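Leucyl aminopeptidase (Trypanosoma brucei brucei, PDB 5NTD) probably removes leucine and similar residues from the N-termini of peptides as a manganese-bound, bestatin-inhibited M17 metallo-aminopeptidase of six chains. Local coordinates at residues G[395-400]-G[492-497]; G[285-290]-G[376-381]. One frame throughout, in Å; residues are numbered along the deposited sequence.

Interaction 1: G[395-400]-G[492-497]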
loop_
_atom_site.group_PDB
_atom_site.type_symbol
_atom_site.label_atom_id
_atom_site.label_comp_id
_atom_site.label_asym_id
_atom_site.label_seq_id
_atom_site.Cartn_x
_atom_site.Cartn_y
_atom_site.Cartn_z
ATOM N N VAL G 395 -42.753 4.324 -14.166
ATOM C CA VAL G 395 -41.411 4.833 -13.950
ATOM C C VAL G 395 -40.881 4.228 -12.677
ATOM O O VAL G 395 -41.559 4.212 -11.663
ATOM C CB VAL G 395 -41.372 6.365 -13.796
ATOM C CG1 VAL G 395 -39.950 6.845 -13.562
ATOM C CG2 VAL G 395 -41.938 7.045 -15.028
ATOM N N VAL G 396 -39.643 3.757 -12.741
ATOM C CA VAL G 396 -38.916 3.288 -11.550
ATOM C C VAL G 396 -37.741 4.223 -11.315
ATOM O O VAL G 396 -36.954 4.478 -12.223
ATOM C CB VAL G 396 -38.375 1.880 -11.691
ATOM C CG1 VAL G 396 -37.516 1.501 -10.488
ATOM C CG2 VAL G 396 -39.500 0.898 -11.816
ATOM N N ILE G 397 -37.664 4.748 -10.096
ATOM C CA ILE G 397 -36.555 5.602 -9.698
ATOM C C ILE G 397 -35.859 4.943 -8.543
ATOM O O ILE G 397 -36.464 4.721 -7.480
ATOM C CB ILE G 397 -36.990 6.999 -9.246
ATOM C CG1 ILE G 397 -37.799 7.695 -10.330
ATOM C CG2 ILE G 397 -35.775 7.857 -8.885
ATOM C CD1 ILE G 397 -38.426 8.995 -9.864
ATOM N N ASP G 398 -34.601 4.596 -8.742
ATOM C CA ASP G 398 -33.811 4.116 -7.601
ATOM C C ASP G 398 -32.782 5.193 -7.251
ATOM O O ASP G 398 -32.242 5.855 -8.132
ATOM C CB ASP G 398 -33.196 2.741 -7.847
ATOM C CG ASP G 398 -31.926 2.797 -8.673
ATOM O OD1 ASP G 398 -30.906 3.251 -8.126
ATOM O OD2 ASP G 398 -32.001 2.449 -9.865
ATOM N N MET G 399 -32.583 5.371 -5.965
ATOM C CA MET G 399 -31.640 6.349 -5.447
ATOM C C MET G 399 -30.711 5.664 -4.468
ATOM O O MET G 399 -31.154 4.943 -3.595
ATOM C CB MET G 399 -32.332 7.524 -4.748
ATOM C CG MET G 399 -33.340 8.244 -5.642
ATOM S SD MET G 399 -34.084 9.675 -4.861
ATOM C CE MET G 399 -33.175 10.991 -5.608
ATOM N N ALA G 400 -29.418 5.916 -4.634
ATOM C CA ALA G 400 -28.391 5.165 -3.887
ATOM C C ALA G 400 -27.075 5.876 -3.817
ATOM O O ALA G 400 -26.618 6.473 -4.775
ATOM C CB ALA G 400 -28.204 3.817 -4.521
ATOM N N ILE G 492 -34.895 5.258 -13.942
ATOM C CA ILE G 492 -33.963 6.299 -13.584
ATOM C C ILE G 492 -33.143 5.859 -12.370
ATOM O O ILE G 492 -33.677 5.717 -11.283
ATOM C CB ILE G 492 -34.658 7.611 -13.210
ATOM C CG1 ILE G 492 -35.551 8.102 -14.369
ATOM C CG2 ILE G 492 -33.614 8.685 -12.880
ATOM C CD1 ILE G 492 -36.483 9.235 -13.991
ATOM N N HIS G 493 -31.851 5.639 -12.598
ATOM C CA HIS G 493 -30.931 5.300 -11.532
ATOM C C HIS G 493 -30.164 6.551 -11.133
ATOM O O HIS G 493 -29.513 7.172 -11.949
ATOM C CB HIS G 493 -29.985 4.190 -11.963
ATOM C CG HIS G 493 -28.807 4.016 -11.047
ATOM N ND1 HIS G 493 -28.938 3.679 -9.719
ATOM C CD2 HIS G 493 -27.485 4.194 -11.257
ATOM C CE1 HIS G 493 -27.751 3.647 -9.152
ATOM N NE2 HIS G 493 -26.850 3.939 -10.071
ATOM N N VAL G 494 -30.288 6.911 -9.883
ATOM C CA VAL G 494 -29.655 8.113 -9.311
ATOM C C VAL G 494 -28.548 7.718 -8.313
ATOM O O VAL G 494 -28.810 7.173 -7.249
ATOM C CB VAL G 494 -30.650 9.020 -8.577
ATOM C CG1 VAL G 494 -30.005 10.338 -8.176
ATOM C CG2 VAL G 494 -31.848 9.291 -9.449
ATOM N N ASP G 495 -27.313 7.970 -8.711
ATOM C CA ASP G 495 -26.151 7.679 -7.873
ATOM C C ASP G 495 -25.821 8.980 -7.180
ATOM O O ASP G 495 -25.330 9.928 -7.793
ATOM C CB ASP G 495 -24.965 7.169 -8.692
ATOM C CG ASP G 495 -23.860 6.561 -7.816
ATOM O OD1 ASP G 495 -23.762 6.926 -6.626
ATOM O OD2 ASP G 495 -23.078 5.734 -8.340
ATOM N N LEU G 496 -26.110 9.031 -5.906
ATOM C CA LEU G 496 -25.908 10.267 -5.107
ATOM C C LEU G 496 -24.936 10.089 -3.926
ATOM O O LEU G 496 -25.068 10.693 -2.875
ATOM C CB LEU G 496 -27.243 10.846 -4.627
ATOM C CG LEU G 496 -28.344 9.874 -4.216
ATOM C CD1 LEU G 496 -27.943 9.028 -3.028
ATOM C CD2 LEU G 496 -29.591 10.665 -3.876
ATOM N N ALA G 497 -23.926 9.285 -4.184
ATOM C CA ALA G 497 -22.877 8.979 -3.182
ATOM C C ALA G 497 -22.363 10.220 -2.476
ATOM O O ALA G 497 -22.289 10.280 -1.268
ATOM C CB ALA G 497 -21.728 8.195 -3.813
#

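Interaction 2: G[285-290]-G[376-381]. With MN (manganese (II) ion), chain B; BES (2-(3-amino-2-hydroxy-4-phenyl-butyrylamino)-4-methyl-pentanoic acid), chain C.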
loop_
_atom_site.group_PDB
_atom_site.type_symbol
_atom_site.label_atom_id
_atom_site.label_comp_id
_atom_site.label_asym_id
_atom_site.label_seq_id
_atom_site.Cartn_x
_atom_site.Cartn_y
_atom_site.Cartn_z
ATOM N N SER G 285 -42.647 4.052 -8.946
ATOM C CA SER G 285 -42.038 3.235 -7.874
ATOM C C SER G 285 -40.662 3.756 -7.525
ATOM O O SER G 285 -39.780 3.866 -8.384
ATOM C CB SER G 285 -41.931 1.785 -8.257
ATOM O OG SER G 285 -43.204 1.163 -8.262
ATOM N N LEU G 286 -40.505 4.090 -6.261
ATOM C CA LEU G 286 -39.243 4.553 -5.726
ATOM C C LEU G 286 -38.563 3.398 -5.025
ATOM O O LEU G 286 -39.202 2.653 -4.285
ATOM C CB LEU G 286 -39.423 5.689 -4.720
ATOM C CG LEU G 286 -40.242 6.884 -5.210
ATOM C CD1 LEU G 286 -40.495 7.863 -4.066
ATOM C CD2 LEU G 286 -39.535 7.615 -6.345
ATOM N N VAL G 287 -37.252 3.291 -5.214
ATOM C CA VAL G 287 -36.440 2.269 -4.525
ATOM C C VAL G 287 -35.158 2.921 -3.981
ATOM O O VAL G 287 -34.445 3.549 -4.703
ATOM C CB VAL G 287 -36.067 1.137 -5.480
ATOM C CG1 VAL G 287 -35.334 0.030 -4.733
ATOM C CG2 VAL G 287 -37.313 0.571 -6.125
ATOM N N GLY G 288 -34.915 2.756 -2.700
ATOM C CA GLY G 288 -33.795 3.411 -2.042
ATOM C C GLY G 288 -32.824 2.462 -1.357
ATOM O O GLY G 288 -33.228 1.522 -0.695
ATOM N N LYS G 289 -31.535 2.720 -1.561
ATOM C CA LYS G 289 -30.450 1.952 -0.891
ATOM C C LYS G 289 -30.426 2.426 0.551
ATOM O O LYS G 289 -30.055 3.564 0.844
ATOM C CB LYS G 289 -29.078 2.152 -1.570
ATOM C CG LYS G 289 -27.914 1.462 -0.861
ATOM C CD LYS G 289 -26.528 1.837 -1.440
ATOM C CE LYS G 289 -25.367 1.234 -0.633
ATOM N NZ LYS G 289 -23.980 1.641 -0.999
ATOM N N GLY G 290 -30.824 1.542 1.440
ATOM C CA GLY G 290 -30.876 1.854 2.865
ATOM C C GLY G 290 -29.847 1.118 3.681
ATOM O O GLY G 290 -30.161 0.392 4.625
ATOM N N ILE G 376 -26.775 -5.075 -5.185
ATOM C CA ILE G 376 -27.452 -6.366 -4.891
ATOM C C ILE G 376 -28.799 -6.121 -4.206
ATOM O O ILE G 376 -29.834 -6.644 -4.552
ATOM C CB ILE G 376 -26.571 -7.259 -4.003
ATOM C CG1 ILE G 376 -25.357 -7.744 -4.822
ATOM C CG2 ILE G 376 -27.367 -8.430 -3.467
ATOM C CD1 ILE G 376 -24.326 -8.487 -4.024
ATOM N N VAL G 377 -28.730 -5.311 -3.208
ATOM C CA VAL G 377 -29.876 -4.941 -2.398
ATOM C C VAL G 377 -30.943 -4.239 -3.290
ATOM O O VAL G 377 -32.124 -4.520 -3.255
ATOM C CB VAL G 377 -29.291 -4.107 -1.234
ATOM C CG1 VAL G 377 -29.951 -2.798 -1.023
ATOM C CG2 VAL G 377 -29.173 -4.962 0.009
ATOM N N LEU G 378 -30.469 -3.362 -4.144
ATOM C CA LEU G 378 -31.324 -2.650 -5.078
ATOM C C LEU G 378 -31.918 -3.566 -6.125
ATOM O O LEU G 378 -33.011 -3.327 -6.643
ATOM C CB LEU G 378 -30.554 -1.510 -5.753
ATOM C CG LEU G 378 -30.186 -0.349 -4.834
ATOM C CD1 LEU G 378 -29.148 0.537 -5.487
ATOM C CD2 LEU G 378 -31.420 0.470 -4.476
ATOM N N GLY G 379 -31.169 -4.587 -6.487
ATOM C CA GLY G 379 -31.671 -5.588 -7.464
ATOM C C GLY G 379 -32.955 -6.261 -6.975
ATOM O O GLY G 379 -33.928 -6.423 -7.705
ATOM N N ASP G 380 -32.950 -6.605 -5.710
ATOM C CA ASP G 380 -34.146 -7.159 -5.064
ATOM C C ASP G 380 -35.259 -6.091 -4.942
ATOM O O ASP G 380 -36.418 -6.371 -5.136
ATOM C CB ASP G 380 -33.805 -7.748 -3.703
ATOM C CG ASP G 380 -33.324 -9.191 -3.805
ATOM O OD1 ASP G 380 -33.413 -9.790 -4.903
ATOM O OD2 ASP G 380 -32.910 -9.754 -2.766
ATOM N N GLY G 381 -34.856 -4.876 -4.614
ATOM C CA GLY G 381 -35.770 -3.724 -4.499
ATOM C C GLY G 381 -36.528 -3.419 -5.782
ATOM O O GLY G 381 -37.735 -3.313 -5.775
HETATM MN MN MN B . -22.465 0.990 0.234
HETATM N N2 BES C . -21.546 2.730 -0.231
HETATM C C1 BES C . -20.364 2.594 -1.080
HETATM C C6 BES C . -20.195 3.754 -2.091
HETATM C C7 BES C . -19.559 5.024 -1.596
HETATM C C8 BES C . -20.314 5.997 -0.958
HETATM C C12 BES C . -18.211 5.275 -1.820
HETATM C C9 BES C . -19.727 7.178 -0.511
HETATM C C11 BES C . -17.615 6.462 -1.368
HETATM C C10 BES C . -18.368 7.413 -0.706
HETATM C C2 BES C . -20.494 1.228 -1.788
HETATM O O2 BES C . -21.233 0.225 -1.026
HETATM C C3 BES C . -19.111 0.690 -2.004
HETATM O O3 BES C . -18.676 0.010 -1.045
HETATM N N1 BES C . -18.592 0.984 -3.207
HETATM C C4 BES C . -17.296 0.591 -3.676
HETATM C C13 BES C . -17.344 -0.732 -4.432
HETATM C C14 BES C . -15.987 -1.406 -4.629
HETATM C C15 BES C . -15.063 -1.482 -3.420
HETATM C C16 BES C . -16.197 -2.829 -5.086
HETATM C C5 BES C . -16.737 1.608 -4.612
HETATM O O1 BES C . -15.540 1.873 -4.512
HETATM O O4 BES C . -17.465 2.140 -5.455
#

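Interaction 1: G[395-400]-G[492-497]
At its edge the imidazole of His-493 meets the carboxylate of Asp-398, whose plane is turned 31° from that of the ring: ND1 donates to OD1 at 2.6 Å, the acceptor only 3° out of the ring plane and on its syn lone pair. Over one face of the ring, offset toward the rim, stands the backbone N of Asp-495. Asp-398 reaches its neighbour because CG sits between the backbone N and the carbonyl carbon (chi1 81°); the other oxygen, OD2, is hydrogen-bonded to NE2 of His-491.

These side chains stand on one face of two parallel strands, 395-400 and 490-495, within the mixed sheet of the M17 catalytic domain; the axes of segments 395-400 and 492-495 are nearly parallel and approach to 4.8 Å. The register is held by Ile-492 N to Val-396 O (2.8 Å), Asp-398 N to Ile-492 O, Val-494 N to Asp-398 O and Ala-400 N to Val-494 O. Beyond the strand end, Leu-496 N still donates to Ala-400 O at 2.8 Å.

The other face is apolar. Ile-397 and Ile-492 lie alongside one another, CG1 to CD1 4.2 Å, as do Met-399 and Val-494, beneath helix 511-519, whose Tyr-517 and Leu-514 touch this side. Bent at chi3, Met-399 carries CE to within 4.0 Å of Leu-496 CD2, the two side chains crossing at about a right angle.

Interaction 2: G[285-290]-G[376-381]
The contact is a helix-on-sheet layer of the M17 catalytic domain, in which helix 374-387 packs against strand 283-291 beside the manganese site. The helix segment runs nearly antiparallel to the strand segment, at 154° between their N-to-C directions, and the axes approach to 8.3 Å.

Val-287 and Leu-378 supply most of the apolar touching. Val-287 points toward the helix and lays CG1 against the backbone of Gly-381, 3.8 Å from its CA; the strand side chain can come this close because glycine presents bare main chain. The same CG1 lies 3.9 Å from Leu-378 CD2. Leu-378 starts out across the helix flank, but with CG anti to the carbonyl carbon (chi1 -69°) its CD2 branch turns to the strand and rests 3.7 Å from the backbone N of Lys-289, with the CB of that lysine also nearby. Val-287 continues along the helix to Val-382 and Ala-385, and Leu-378 also touches Ala-400 of the adjoining strand.

Lys-289 serves both the packing and the metal: its root is packed by Leu-378, while its tip reaches the manganese. All four side-chain torsions lie close to 180°, which gives a straight chain leading away from the helix into the active site. Asp-294, Asp-312 and Glu-373 bind the same manganese, and the inhibitor bestatin adds its amine N2 and hydroxyl O2. Lys-289 NZ is itself a ligand of the manganese ion, at 2.1 Å, and also lies 2.8 Å from bestatin N2.

Both interactions are buried within the catalytic domain and meet in one sheet, their centres about 9 Å apart. Strands 395-400 and 283-291 are neighbours there: probable hydrogen bonds join Ile-397 O to Val-287 N and Ile-397 N to Ser-285 O, and Ala-400 CB packs on Lys-289 CB. Their chemistry differs with place. Interaction 1 pairs strands within the sheet, so main-chain hydrogen bonding dominates, supplemented by one buried polar pair; interaction 2 joins the sheet to a helix layered on it and relies on apolar contact. Strand pairing buries about twice the surface, 493 Å² against 237 Å². Both end near bound bestatin, through Ala-497 in interaction 1 and Lys-289 in interaction 2.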